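Local coordinates for subtilase cytotoxin, subunit B (Escherichia coli, PDB 3DWQ), which assembles into the receptor-binding B pentamer of an AB5 toxin and binds glycans ending in N-glycolylneuraminic acid, at residues 8-13 against 73-78. Residues are numbered along the deposited sequence; the frame is centred on the assembly and turned at random.
Sequences DGMFSG and PVRIYY. With NGC (N-glycolyl-alpha-neuraminic acid), chain G.
The Tyr78 ring has the backbone of Gly9 over one face, with Gly9 CA 4.2 Å from the ring centroid in a CH-pi contact. Tyr78 meets Phe11 at a slant, the two planes turned 74° apart, and Phe11 offers one face, toward its rim, to the glycerol tail of the bound N-glycolylneuraminic acid, Phe11 CZ lying 3.5 Å from NGC C9. The Arg75 guanidinium carries Met10 SD over one face, while Ser12 OG, tilted slightly out of its plane, and Tyr77 OH, which is hydrogen-bonded to Pro112 O, lie at its edge. In Met10, chi1 of 63° tucks CG over the backbone, flanked by N and C; the chain then runs extended, which brings sulfur to the arginine and sets SD obliquely to the Tyr77 ring, a Met-aromatic contact.

Arg75 NE donates to Ser12 OG at 2.7 Å, and a weak bond from Arg75 NH2 reaches the same oxygen. Taking these donors, Ser12 OG gives its own proton to NGC O1A at 2.6 Å. The arginine is thus a second-shell residue that orients the serine hydroxyl and probably adds positive potential near the sugar carboxylate, partly offset by a long, weak ion pair of Arg75 NH1 with Asp113 OD1. Ser12 N holds the other carboxylate oxygen, NGC O1B, in a nearly straight bond (165°), and Met10 O accepts a weak bond from NGC N5. Tyr78 OH is hydrogen-bonded at 2.8 Å to NGC O11, the glycolyl hydroxyl absent from N-acetylneuraminic acid; Gln36 OE1 also binds the ligand.

On the side away from the sugar, strand 10-12 pairs antiparallel with 73-78 through reciprocal backbone bonds between Phe11 and Ile76, continued by Gly9 and Tyr78. This short edge strand forms one wall of the sialic acid pocket of an AB5 toxin B subunit with an OB-like fold.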
ATOM      1  N   ASP C   8      -7.117  30.258   7.231  1.00 22.04           N
ATOM      2  CA  ASP C   8      -5.744  29.828   7.489  1.00 21.63           C
ATOM      3  C   ASP C   8      -5.702  28.298   7.423  1.00 21.23           C
ATOM      4  O   ASP C   8      -6.507  27.628   8.072  1.00 21.07           O
ATOM      5  CB  ASP C   8      -5.270  30.292   8.870  1.00 21.77           C
ATOM      6  CG  ASP C   8      -4.941  31.780   8.923  1.00 22.18           C
ATOM      7  OD1 ASP C   8      -4.556  32.373   7.887  1.00 22.59           O
ATOM      8  OD2 ASP C   8      -5.053  32.355  10.023  1.00 22.65           O
ATOM      9  N   GLY C   9      -4.783  27.733   6.644  1.00 20.76           N
ATOM     10  CA  GLY C   9      -3.822  28.474   5.839  1.00 20.31           C
ATOM     11  C   GLY C   9      -3.053  27.503   4.967  1.00 19.99           C
ATOM     12  O   GLY C   9      -3.333  26.303   4.964  1.00 19.90           O
ATOM     13  N   MET C  10      -2.078  28.018   4.226  1.00 19.69           N
ATOM     14  CA  MET C  10      -1.223  27.164   3.411  1.00 19.47           C
ATOM     15  C   MET C  10       0.222  27.652   3.361  1.00 19.49           C
ATOM     16  O   MET C  10       0.486  28.848   3.444  1.00 19.40           O
ATOM     17  CB  MET C  10      -1.786  27.024   1.994  1.00 19.51           C
ATOM     18  CG  MET C  10      -1.843  28.324   1.213  1.00 19.46           C
ATOM     19  SD  MET C  10      -2.559  28.115  -0.414  1.00 19.03           S
ATOM     20  CE  MET C  10      -2.164  29.694  -1.160  1.00 19.32           C
ATOM     21  N   PHE C  11       1.143  26.701   3.251  1.00 19.39           N
ATOM     22  CA  PHE C  11       2.552  26.979   3.017  1.00 19.38           C
ATOM     23  C   PHE C  11       2.911  26.288   1.705  1.00 19.31           C
ATOM     24  O   PHE C  11       2.773  25.067   1.585  1.00 19.20           O
ATOM     25  CB  PHE C  11       3.410  26.423   4.158  1.00 19.61           C
ATOM     26  CG  PHE C  11       3.620  27.378   5.312  1.00 19.73           C
ATOM     27  CD1 PHE C  11       4.885  27.528   5.871  1.00 20.09           C
ATOM     28  CD2 PHE C  11       2.562  28.108   5.852  1.00 20.18           C
ATOM     29  CE1 PHE C  11       5.095  28.391   6.947  1.00 20.25           C
ATOM     30  CE2 PHE C  11       2.762  28.981   6.922  1.00 20.08           C
ATOM     31  CZ  PHE C  11       4.031  29.120   7.473  1.00 20.16           C
ATOM     32  N   SER C  12       3.351  27.075   0.727  1.00 19.04           N
ATOM     33  CA  SER C  12       3.728  26.555  -0.587  1.00 18.95           C
ATOM     34  C   SER C  12       5.233  26.336  -0.701  1.00 18.91           C
ATOM     35  O   SER C  12       6.016  27.018  -0.035  1.00 18.93           O
ATOM     36  CB  SER C  12       3.258  27.509  -1.688  1.00 19.02           C
ATOM     37  OG  SER C  12       1.846  27.634  -1.687  1.00 18.66           O
ATOM     38  N   GLY C  13       5.624  25.386  -1.551  1.00 18.85           N
ATOM     39  CA  GLY C  13       7.033  25.088  -1.817  1.00 18.75           C
ATOM     40  C   GLY C  13       7.763  24.505  -0.621  1.00 18.81           C
ATOM     41  O   GLY C  13       8.946  24.781  -0.405  1.00 18.80           O
ATOM     42  N   PRO C  73       9.155  19.811  -3.531  1.00 17.17           N
ATOM     43  CA  PRO C  73       8.550  20.962  -2.864  1.00 16.97           C
ATOM     44  C   PRO C  73       7.041  20.918  -3.076  1.00 16.85           C
ATOM     45  O   PRO C  73       6.569  20.861  -4.216  1.00 16.82           O
ATOM     46  CB  PRO C  73       9.177  22.161  -3.577  1.00 16.96           C
ATOM     47  CG  PRO C  73       9.555  21.655  -4.922  1.00 17.11           C
ATOM     48  CD  PRO C  73       9.814  20.182  -4.799  1.00 16.96           C
ATOM     49  N   VAL C  74       6.298  20.913  -1.977  1.00 16.76           N
ATOM     50  CA  VAL C  74       4.860  20.678  -2.016  1.00 16.52           C
ATOM     51  C   VAL C  74       4.097  21.728  -1.211  1.00 16.54           C
ATOM     52  O   VAL C  74       4.688  22.474  -0.425  1.00 16.20           O
ATOM     53  CB  VAL C  74       4.497  19.237  -1.535  1.00 16.67           C
ATOM     54  CG1 VAL C  74       5.044  18.191  -2.510  1.00 16.42           C
ATOM     55  CG2 VAL C  74       4.998  18.974  -0.109  1.00 16.45           C
ATOM     56  N   ARG C  75       2.786  21.797  -1.426  1.00 16.36           N
ATOM     57  CA  ARG C  75       1.945  22.697  -0.651  1.00 16.41           C
ATOM     58  C   ARG C  75       1.342  21.948   0.527  1.00 16.60           C
ATOM     59  O   ARG C  75       0.697  20.907   0.349  1.00 16.47           O
ATOM     60  CB  ARG C  75       0.839  23.301  -1.519  1.00 16.41           C
ATOM     61  CG  ARG C  75      -0.073  24.272  -0.773  1.00 16.16           C
ATOM     62  CD  ARG C  75      -0.977  25.017  -1.725  1.00 15.89           C
ATOM     63  NE  ARG C  75      -0.285  26.096  -2.425  1.00 15.58           N
ATOM     64  CZ  ARG C  75      -0.830  26.831  -3.393  1.00 15.76           C
ATOM     65  NH1 ARG C  75      -2.079  26.604  -3.788  1.00 14.94           N
ATOM     66  NH2 ARG C  75      -0.123  27.793  -3.970  1.00 15.06           N
ATOM     67  N   ILE C  76       1.570  22.475   1.726  1.00 16.66           N
ATOM     68  CA  ILE C  76       0.922  21.963   2.922  1.00 16.97           C
ATOM     69  C   ILE C  76      -0.283  22.842   3.263  1.00 17.01           C
ATOM     70  O   ILE C  76      -0.143  24.037   3.534  1.00 17.02           O
ATOM     71  CB  ILE C  76       1.911  21.823   4.122  1.00 17.00           C
ATOM     72  CG1 ILE C  76       2.651  20.482   4.064  1.00 17.59           C
ATOM     73  CG2 ILE C  76       1.175  21.861   5.457  1.00 16.93           C
ATOM     74  CD1 ILE C  76       3.816  20.418   3.104  1.00 17.93           C
ATOM     75  N   TYR C  77      -1.468  22.240   3.208  1.00 17.16           N
ATOM     76  CA  TYR C  77      -2.689  22.888   3.664  1.00 17.24           C
ATOM     77  C   TYR C  77      -2.903  22.463   5.106  1.00 17.51           C
ATOM     78  O   TYR C  77      -2.769  21.280   5.436  1.00 17.12           O
ATOM     79  CB  TYR C  77      -3.893  22.440   2.843  1.00 16.89           C
ATOM     80  CG  TYR C  77      -3.882  22.762   1.364  1.00 16.63           C
ATOM     81  CD1 TYR C  77      -4.628  23.828   0.863  1.00 16.00           C
ATOM     82  CD2 TYR C  77      -3.176  21.969   0.459  1.00 15.96           C
ATOM     83  CE1 TYR C  77      -4.655  24.109  -0.500  1.00 15.98           C
ATOM     84  CE2 TYR C  77      -3.190  22.242  -0.900  1.00 15.96           C
ATOM     85  CZ  TYR C  77      -3.934  23.311  -1.375  1.00 16.23           C
ATOM     86  OH  TYR C  77      -3.949  23.581  -2.722  1.00 16.01           O
ATOM     87  N   TYR C  78      -3.238  23.427   5.962  1.00 17.96           N
ATOM     88  CA  TYR C  78      -3.387  23.173   7.392  1.00 18.57           C
ATOM     89  C   TYR C  78      -4.508  24.007   8.020  1.00 18.94           C
ATOM     90  O   TYR C  78      -4.903  25.043   7.481  1.00 18.96           O
ATOM     91  CB  TYR C  78      -2.048  23.399   8.129  1.00 18.60           C
ATOM     92  CG  TYR C  78      -1.625  24.850   8.231  1.00 18.91           C
ATOM     93  CD1 TYR C  78      -1.888  25.595   9.383  1.00 18.89           C
ATOM     94  CD2 TYR C  78      -0.969  25.485   7.173  1.00 18.95           C
ATOM     95  CE1 TYR C  78      -1.511  26.931   9.478  1.00 18.95           C
ATOM     96  CE2 TYR C  78      -0.589  26.820   7.260  1.00 18.81           C
ATOM     97  CZ  TYR C  78      -0.863  27.536   8.415  1.00 18.91           C
ATOM     98  OH  TYR C  78      -0.489  28.857   8.505  1.00 19.57           O
TER
HETATM   99  O9  NGC G   3       6.230  31.715   4.344  1.00 32.49           O
HETATM  100  C9  NGC G   3       5.067  31.527   5.161  1.00 33.37           C
HETATM  101  C8  NGC G   3       3.813  31.359   4.302  1.00 34.17           C
HETATM  102  O8  NGC G   3       4.178  30.770   3.046  1.00 33.81           O
HETATM  103  C7  NGC G   3       3.125  32.716   4.105  1.00 34.48           C
HETATM  104  O7  NGC G   3       2.578  33.192   5.339  1.00 35.13           O
HETATM  105  C6  NGC G   3       2.058  32.809   3.001  1.00 35.47           C
HETATM  106  O6  NGC G   3       2.709  32.628   1.725  1.00 35.89           O
HETATM  107  C2  NGC G   3       1.878  31.879   0.850  1.00 36.85           C
HETATM  108  C1  NGC G   3       2.344  30.553   0.335  1.00 35.82           C
HETATM  109  O1B NGC G   3       3.418  30.073   0.754  1.00 34.76           O
HETATM  110  O1A NGC G   3       1.611  29.961  -0.490  1.00 34.52           O
HETATM  111  C3  NGC G   3       0.460  32.367   0.582  1.00 36.13           C
HETATM  112  C4  NGC G   3      -0.210  32.389   1.960  1.00 35.62           C
HETATM  113  O4  NGC G   3      -1.403  31.602   1.949  1.00 34.99           O
HETATM  114  C5  NGC G   3       0.807  31.895   3.019  1.00 35.22           C
HETATM  115  N5  NGC G   3       0.164  31.726   4.331  1.00 34.83           N
HETATM  116  C10 NGC G   3      -0.435  32.607   5.137  1.00 34.94           C
HETATM  117  O10 NGC G   3      -0.542  33.803   4.907  1.00 35.39           O
HETATM  118  C11 NGC G   3      -0.973  31.996   6.400  1.00 34.53           C
HETATM  119  O11 NGC G   3      -1.011  30.565   6.334  1.00 34.03           O